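Local structure of putative bacterial transcription regulation protein (Staphylococcus aureus, 3LUR) at residues A32-W35 with Q36-Q40; I44-L47 with Q48-N52; G141-S145 with E146-T150. The protein probably binds a small effector molecule and may take part in bacterial transcription regulation. All blocks are in the same frame, centred on the assembly; numbering follows the deposited sequence.

Interactions 1, 2 and 3 follow one another along the chain, and each is local, formed within one continuous run of residues. Interaction 1 lies on helix 24-41 and interaction 2 on helix 43-50, the next helix; their centres are about 15 Å apart, and they meet where Ile44 packs on Trp35, Cys38 and Tyr39. Interaction 3 is the loop joining strands 134-138 and 149-156, its centre about 17 Å from that of interaction 1 and about 20 Å from that of interaction 2, without touching either. All three border the closed six-stranded antiparallel barrel of a probable effector-binding domain.

Interaction 1: A32-W35 with Q36-Q40; sequences AGFW and QRCYQ. With EDO (1,2-ethanediol), chain F.
Consecutive turns of helix 24-41 pack Phe34 against Arg37 and Cys38, and Trp35 against Tyr39. The i to i+4 backbone ladder supplies the frame: Cys38 N donates to Phe34 O and Tyr39 N to Trp35 O, both nearly straight. The Phe34 ring is approached obliquely by the thiol of Cys38, a sulfur-aromatic contact in which SG lies 4.2 Å from the ring centroid and 45° off its normal. The ring atom nearest Cys38 SG is Phe34 CE1, at 3.4 Å. Phe34 has CG anti to the backbone N (chi1 177°), which carries the ring beside its own carbonyl, the direction in which Cys38 follows one turn later. The Arg37 chain bends at chi3 and brings the guanidinium back along the helix, so that Phe34 CA lies over one face of it, 3.3 Å from Arg37 NH2. The ring and guanidinium planes are nearly parallel, 17° apart, but it is Phe34 CA that covers the guanidinium face, and the ring itself meets NH1 obliquely. A salt bridge from Arg37 NH1 to Glu19 restrains the group; NH1 also donates to O1 of an ethanediol, probably a crystallisation additive, 2.9 Å away and near the guanidinium plane. On another flank, Trp35 CE3 and Tyr39 CE2 are 4.0 Å apart in an oblique contact, while Trp35 NE1 is hydrogen-bonded to Tyr72 OH. With Phe34, Trp35 and Cys38 all touching Ile74 of strand 70-77, the arrangement is that of an amphipathic helix packed on a beta-sheet.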
# COMPACT_ATOMS: atom_id res chain seq x y z
N ALA A 32 -11.20 5.13 0.50
CA ALA A 32 -11.50 5.86 -0.72
C ALA A 32 -11.59 7.37 -0.43
O ALA A 32 -11.06 8.18 -1.16
CB ALA A 32 -12.80 5.37 -1.36
N GLY A 33 -12.27 7.71 0.66
CA GLY A 33 -12.43 9.08 1.07
C GLY A 33 -11.11 9.74 1.40
O GLY A 33 -10.92 10.93 1.15
N PHE A 34 -10.20 8.98 2.00
CA PHE A 34 -8.88 9.49 2.34
C PHE A 34 -8.13 9.85 1.06
O PHE A 34 -7.52 10.93 0.98
CB PHE A 34 -8.16 8.45 3.20
CG PHE A 34 -6.75 8.80 3.57
CD1 PHE A 34 -6.35 10.10 3.75
CD2 PHE A 34 -5.86 7.78 3.90
CE1 PHE A 34 -5.04 10.40 4.12
CE2 PHE A 34 -4.57 8.05 4.29
CZ PHE A 34 -4.15 9.36 4.41
N TRP A 35 -8.18 8.96 0.05
CA TRP A 35 -7.58 9.28 -1.25
C TRP A 35 -8.25 10.53 -1.85
O TRP A 35 -7.56 11.40 -2.39
CB TRP A 35 -7.74 8.11 -2.24
CG TRP A 35 -6.77 7.04 -2.06
CD1 TRP A 35 -6.97 5.86 -1.42
CD2 TRP A 35 -5.43 7.01 -2.55
NE1 TRP A 35 -5.85 5.10 -1.47
CE2 TRP A 35 -4.88 5.77 -2.17
CE3 TRP A 35 -4.63 7.91 -3.26
CZ2 TRP A 35 -3.57 5.41 -2.46
CZ3 TRP A 35 -3.34 7.55 -3.57
CH2 TRP A 35 -2.82 6.31 -3.16
N GLN A 36 -9.58 10.60 -1.77
CA GLN A 36 -10.31 11.75 -2.33
C GLN A 36 -9.83 13.06 -1.68
O GLN A 36 -9.56 14.06 -2.38
CB GLN A 36 -11.83 11.58 -2.13
CG GLN A 36 -12.66 12.71 -2.71
CD GLN A 36 -14.17 12.49 -2.60
OE1 GLN A 36 -14.64 11.49 -2.04
NE2 GLN A 36 -14.94 13.44 -3.12
N ARG A 37 -9.73 13.06 -0.36
CA ARG A 37 -9.27 14.25 0.37
C ARG A 37 -7.83 14.62 -0.01
O ARG A 37 -7.56 15.77 -0.28
CB ARG A 37 -9.44 14.05 1.89
CG ARG A 37 -10.92 14.08 2.31
CD ARG A 37 -11.17 13.86 3.78
NE ARG A 37 -11.16 12.45 4.19
CZ ARG A 37 -10.14 11.82 4.78
NH1 ARG A 37 -8.99 12.44 5.03
NH2 ARG A 37 -10.28 10.54 5.13
N CYS A 38 -6.92 13.65 -0.05
CA CYS A 38 -5.53 13.93 -0.47
C CYS A 38 -5.48 14.53 -1.86
O CYS A 38 -4.72 15.46 -2.10
CB CYS A 38 -4.67 12.70 -0.45
SG CYS A 38 -4.33 12.07 1.22
N TYR A 39 -6.26 13.96 -2.79
CA TYR A 39 -6.36 14.56 -4.12
C TYR A 39 -6.87 15.99 -3.99
O TYR A 39 -6.22 16.92 -4.45
CB TYR A 39 -7.27 13.74 -5.05
CG TYR A 39 -6.52 12.65 -5.76
CD1 TYR A 39 -5.60 12.96 -6.74
CD2 TYR A 39 -6.74 11.30 -5.47
CE1 TYR A 39 -4.89 11.95 -7.41
CE2 TYR A 39 -6.05 10.30 -6.14
CZ TYR A 39 -5.12 10.62 -7.10
OH TYR A 39 -4.42 9.64 -7.75
N GLN A 40 -8.02 16.16 -3.33
CA GLN A 40 -8.66 17.48 -3.21
C GLN A 40 -7.75 18.55 -2.61
O GLN A 40 -7.84 19.71 -2.99
CB GLN A 40 -9.94 17.39 -2.37
CG GLN A 40 -11.07 16.61 -3.02
CD GLN A 40 -12.24 16.36 -2.07
OE1 GLN A 40 -12.07 16.29 -0.84
NE2 GLN A 40 -13.43 16.20 -2.64
C1 EDO F . -6.22 14.23 3.76
O1 EDO F . -7.29 14.79 4.54
C2 EDO F . -4.89 14.47 4.45
O2 EDO F . -4.81 15.85 4.83

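Interaction 2: I44-L47 with Q48-N52. With EDO (1,2-ethanediol), chain H.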
# COMPACT_ATOMS: atom_id res chain seq x y z
N ILE A 44 -1.56 14.71 -3.12
CA ILE A 44 -1.05 13.75 -4.08
C ILE A 44 -0.04 14.39 -5.01
O ILE A 44 1.01 13.81 -5.28
CB ILE A 44 -2.13 13.03 -4.91
CG1 ILE A 44 -3.13 12.28 -4.02
CG2 ILE A 44 -1.43 12.03 -5.90
CD1 ILE A 44 -2.51 11.22 -3.13
N ALA A 45 -0.35 15.60 -5.49
CA ALA A 45 0.54 16.30 -6.42
C ALA A 45 1.87 16.60 -5.75
O ALA A 45 2.92 16.40 -6.34
CB ALA A 45 -0.11 17.59 -6.95
N ASP A 46 1.81 17.02 -4.50
CA ASP A 46 3.01 17.31 -3.76
C ASP A 46 3.89 16.06 -3.52
O ASP A 46 5.10 16.14 -3.64
CB ASP A 46 2.67 17.94 -2.42
CG ASP A 46 3.87 18.59 -1.78
OD1 ASP A 46 4.56 19.36 -2.49
OD2 ASP A 46 4.12 18.33 -0.58
N LEU A 47 3.28 14.93 -3.14
CA LEU A 47 4.03 13.71 -2.93
C LEU A 47 4.63 13.20 -4.23
O LEU A 47 5.73 12.68 -4.24
CB LEU A 47 3.16 12.63 -2.30
CG LEU A 47 2.71 12.85 -0.87
CD1 LEU A 47 1.84 11.66 -0.47
CD2 LEU A 47 3.92 13.01 0.05
N GLN A 48 3.93 13.39 -5.34
CA GLN A 48 4.45 12.93 -6.62
C GLN A 48 5.71 13.67 -7.02
O GLN A 48 6.55 13.12 -7.72
CB GLN A 48 3.40 12.96 -7.72
CG GLN A 48 2.38 11.84 -7.59
CD GLN A 48 2.99 10.44 -7.80
OE1 GLN A 48 4.00 10.07 -7.19
NE2 GLN A 48 2.33 9.64 -8.64
N LEU A 49 5.88 14.90 -6.52
CA LEU A 49 7.10 15.65 -6.80
C LEU A 49 8.27 15.09 -6.04
O LEU A 49 9.40 15.29 -6.44
CB LEU A 49 6.94 17.12 -6.45
CG LEU A 49 5.97 17.90 -7.33
CD1 LEU A 49 5.82 19.34 -6.80
CD2 LEU A 49 6.46 17.87 -8.77
N LYS A 50 8.00 14.39 -4.93
CA LYS A 50 9.03 13.79 -4.07
C LYS A 50 9.34 12.34 -4.43
O LYS A 50 10.26 11.75 -3.90
CB LYS A 50 8.58 13.81 -2.60
CG LYS A 50 8.28 15.20 -2.07
CD LYS A 50 8.05 15.19 -0.57
CE LYS A 50 7.74 16.60 -0.06
NZ LYS A 50 8.84 17.56 -0.39
N ASN A 51 8.54 11.78 -5.32
CA ASN A 51 8.67 10.37 -5.70
C ASN A 51 10.00 10.12 -6.40
O ASN A 51 10.24 10.65 -7.47
CB ASN A 51 7.49 9.96 -6.58
CG ASN A 51 7.36 8.44 -6.74
OD1 ASN A 51 8.35 7.72 -6.76
ND2 ASN A 51 6.13 7.97 -6.87
N ASN A 52 10.85 9.32 -5.78
CA ASN A 52 12.20 9.08 -6.33
C ASN A 52 12.27 7.88 -7.26
O ASN A 52 13.35 7.51 -7.66
CB ASN A 52 13.24 8.95 -5.21
CG ASN A 52 13.12 7.65 -4.43
OD1 ASN A 52 12.25 6.83 -4.69
ND2 ASN A 52 14.00 7.47 -3.46
C1 EDO H . 1.35 7.97 -10.91
O1 EDO H . 0.83 7.13 -9.86
C2 EDO H . 2.63 7.34 -11.48
O2 EDO H . 3.71 7.44 -10.55
O HOH W 1 6.69 18.21 -2.81
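Gln48 has CG anti to its carbonyl carbon (chi1 -74°) and a bend at chi2 (-66°), which lay its aliphatic part beside Ile44 and turn the amide toward Asn51. Ile44 and Gln48 point the same way, and Ile44 CG2 approaches Gln48 CG to 4.2 Å. Beyond that apolar contact, Gln48 OE1 accepts from Asn51 ND2 at 3.0 Å with an N-H...O angle of 166°. The donor lies in the carbonyl plane of Gln48, and the acceptor is close to the amide plane of Asn51, so the bond favours one rotation of each group. Asn51 ND2 also donates to Gly57 O and Asn51 OD1 accepts from Gly53 N, which ties this amide to the following loop. Asp46 OD2 touches Lys50 CE at 4.0 Å, while the charged atoms, Asp46 OD2 and Lys50 NZ, stand 4.8 Å apart and are not in contact. A water donates to Asp46 O at 2.7 Å and is weakly bonded to Lys50 NZ, and Tyr87 OH is hydrogen-bonded to Asp46 OD2. Along the backbone, Gln48 N reaches Ile44 O at 3.0 Å, Leu49 N is weakly shared between Ala45 O and Asp46 O, and Lys50 N turns to Leu47 O at 2.9 Å, from well above the carbonyl plane. This mixture of i+4 and i+3 bonds is consistent with the C-terminal turn of helix 43-50.

Interaction 3: G141-S145 with E146-T150; sequences GDTTS and EKYIT
Thr143 and Tyr148 lie side by side and point the same way, the threonine methyl resting over one face of the tyrosine ring. Thr143 CG2 is 3.8 Å from the ring centroid and 19° off the normal, the geometry of a CH-pi contact; it stands somewhat toward the rim, with Tyr148 CZ its nearest ring atom at 3.6 Å. Tyr148 has CG anti to the backbone N (chi1 179°), which brings the ring against Thr143 and the Asp142 carbonyl. Gly141 CA meets the ring at its edge, and Asp142 O comes obliquely, 3.4 Å from Tyr148 CB. Two successive type I beta turns, Asp142 to Ser145 and Ser145 to Tyr148, fold the chain so that these groups meet. In the first, Asp142 OD1 takes two donors: Thr144 N at 3.0 Å, which closes an Asx turn from above the carboxylate plane, and the Thr144 hydroxyl, at the syn lone pair of Asp142 OD1. In the second, Tyr148 N donates to Ser145 O at 3.1 Å, from well above the carbonyl plane. Ser145 OG accepts from Lys147 N at 3.0 Å with an N-H...O angle of 161°, so both the carbonyl and the hydroxyl of Ser145 hold this turn. The Tyr148 hydroxyl is hydrogen-bonded to Gln139 O, and its side chain packs on Tyr138 of strand 134-138. Backbone bonds from Thr143 to Val106 and from Tyr148 to Gly104 place the loop beside residues 104-106, between strand 88-103 and helix 108-124.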
# COMPACT_ATOMS: atom_id res chain seq x y z
N GLY A 141 -2.56 5.78 -14.81
CA GLY A 141 -3.47 5.18 -15.77
C GLY A 141 -4.90 5.61 -15.44
O GLY A 141 -5.11 6.61 -14.74
N ASP A 142 -5.87 4.87 -15.95
CA ASP A 142 -7.29 5.17 -15.68
C ASP A 142 -7.76 4.21 -14.58
O ASP A 142 -8.17 3.10 -14.86
CB ASP A 142 -8.14 4.97 -16.91
CG ASP A 142 -9.63 5.11 -16.63
OD1 ASP A 142 -10.00 5.58 -15.53
OD2 ASP A 142 -10.40 4.73 -17.49
N THR A 143 -7.72 4.67 -13.34
CA THR A 143 -8.06 3.82 -12.21
C THR A 143 -9.56 3.48 -12.13
O THR A 143 -9.94 2.68 -11.27
CB THR A 143 -7.63 4.43 -10.85
OG1 THR A 143 -8.29 5.67 -10.65
CG2 THR A 143 -6.09 4.64 -10.80
N THR A 144 -10.38 4.07 -12.98
CA THR A 144 -11.80 3.73 -13.05
C THR A 144 -12.06 2.56 -13.97
O THR A 144 -13.18 2.08 -14.05
CB THR A 144 -12.68 4.91 -13.52
OG1 THR A 144 -12.45 5.23 -14.93
CG2 THR A 144 -12.43 6.14 -12.64
N SER A 145 -11.03 2.14 -14.73
CA SER A 145 -11.19 1.06 -15.68
C SER A 145 -11.25 -0.33 -15.07
O SER A 145 -10.52 -0.64 -14.12
CB SER A 145 -10.02 1.07 -16.68
OG SER A 145 -10.15 0.03 -17.66
N GLU A 146 -12.06 -1.20 -15.69
CA GLU A 146 -12.13 -2.59 -15.23
C GLU A 146 -10.85 -3.31 -15.62
O GLU A 146 -10.59 -4.40 -15.13
CB GLU A 146 -13.38 -3.32 -15.76
CG GLU A 146 -14.73 -2.88 -15.08
CD GLU A 146 -14.73 -2.79 -13.49
OE1 GLU A 146 -13.86 -3.34 -12.72
OE2 GLU A 146 -15.67 -2.12 -12.99
N LYS A 147 -10.00 -2.65 -16.42
CA LYS A 147 -8.73 -3.22 -16.85
C LYS A 147 -7.54 -2.65 -16.09
O LYS A 147 -6.40 -3.08 -16.29
CB LYS A 147 -8.51 -3.01 -18.37
CG LYS A 147 -9.31 -3.95 -19.29
CD LYS A 147 -10.77 -3.53 -19.46
CE LYS A 147 -11.46 -4.32 -20.59
NZ LYS A 147 -12.77 -3.69 -21.02
N TYR A 148 -7.77 -1.69 -15.19
CA TYR A 148 -6.68 -1.10 -14.44
C TYR A 148 -6.03 -2.13 -13.51
O TYR A 148 -6.73 -2.93 -12.86
CB TYR A 148 -7.14 0.14 -13.63
CG TYR A 148 -6.03 0.75 -12.82
CD1 TYR A 148 -5.13 1.66 -13.40
CD2 TYR A 148 -5.83 0.39 -11.50
CE1 TYR A 148 -4.09 2.21 -12.66
CE2 TYR A 148 -4.79 0.93 -10.75
CZ TYR A 148 -3.91 1.83 -11.34
OH TYR A 148 -2.89 2.35 -10.57
N ILE A 149 -4.71 -2.12 -13.47
CA ILE A 149 -3.97 -3.06 -12.62
C ILE A 149 -3.31 -2.40 -11.43
O ILE A 149 -2.53 -1.46 -11.59
CB ILE A 149 -2.90 -3.83 -13.42
CG1 ILE A 149 -3.58 -4.74 -14.43
CG2 ILE A 149 -2.00 -4.69 -12.45
CD1 ILE A 149 -2.64 -5.31 -15.49
N THR A 150 -3.64 -2.91 -10.24
CA THR A 150 -3.05 -2.48 -8.99
C THR A 150 -2.21 -3.66 -8.48
O THR A 150 -2.67 -4.80 -8.53
CB THR A 150 -4.15 -2.20 -7.90
OG1 THR A 150 -5.02 -1.15 -8.35
CG2 THR A 150 -3.53 -1.79 -6.57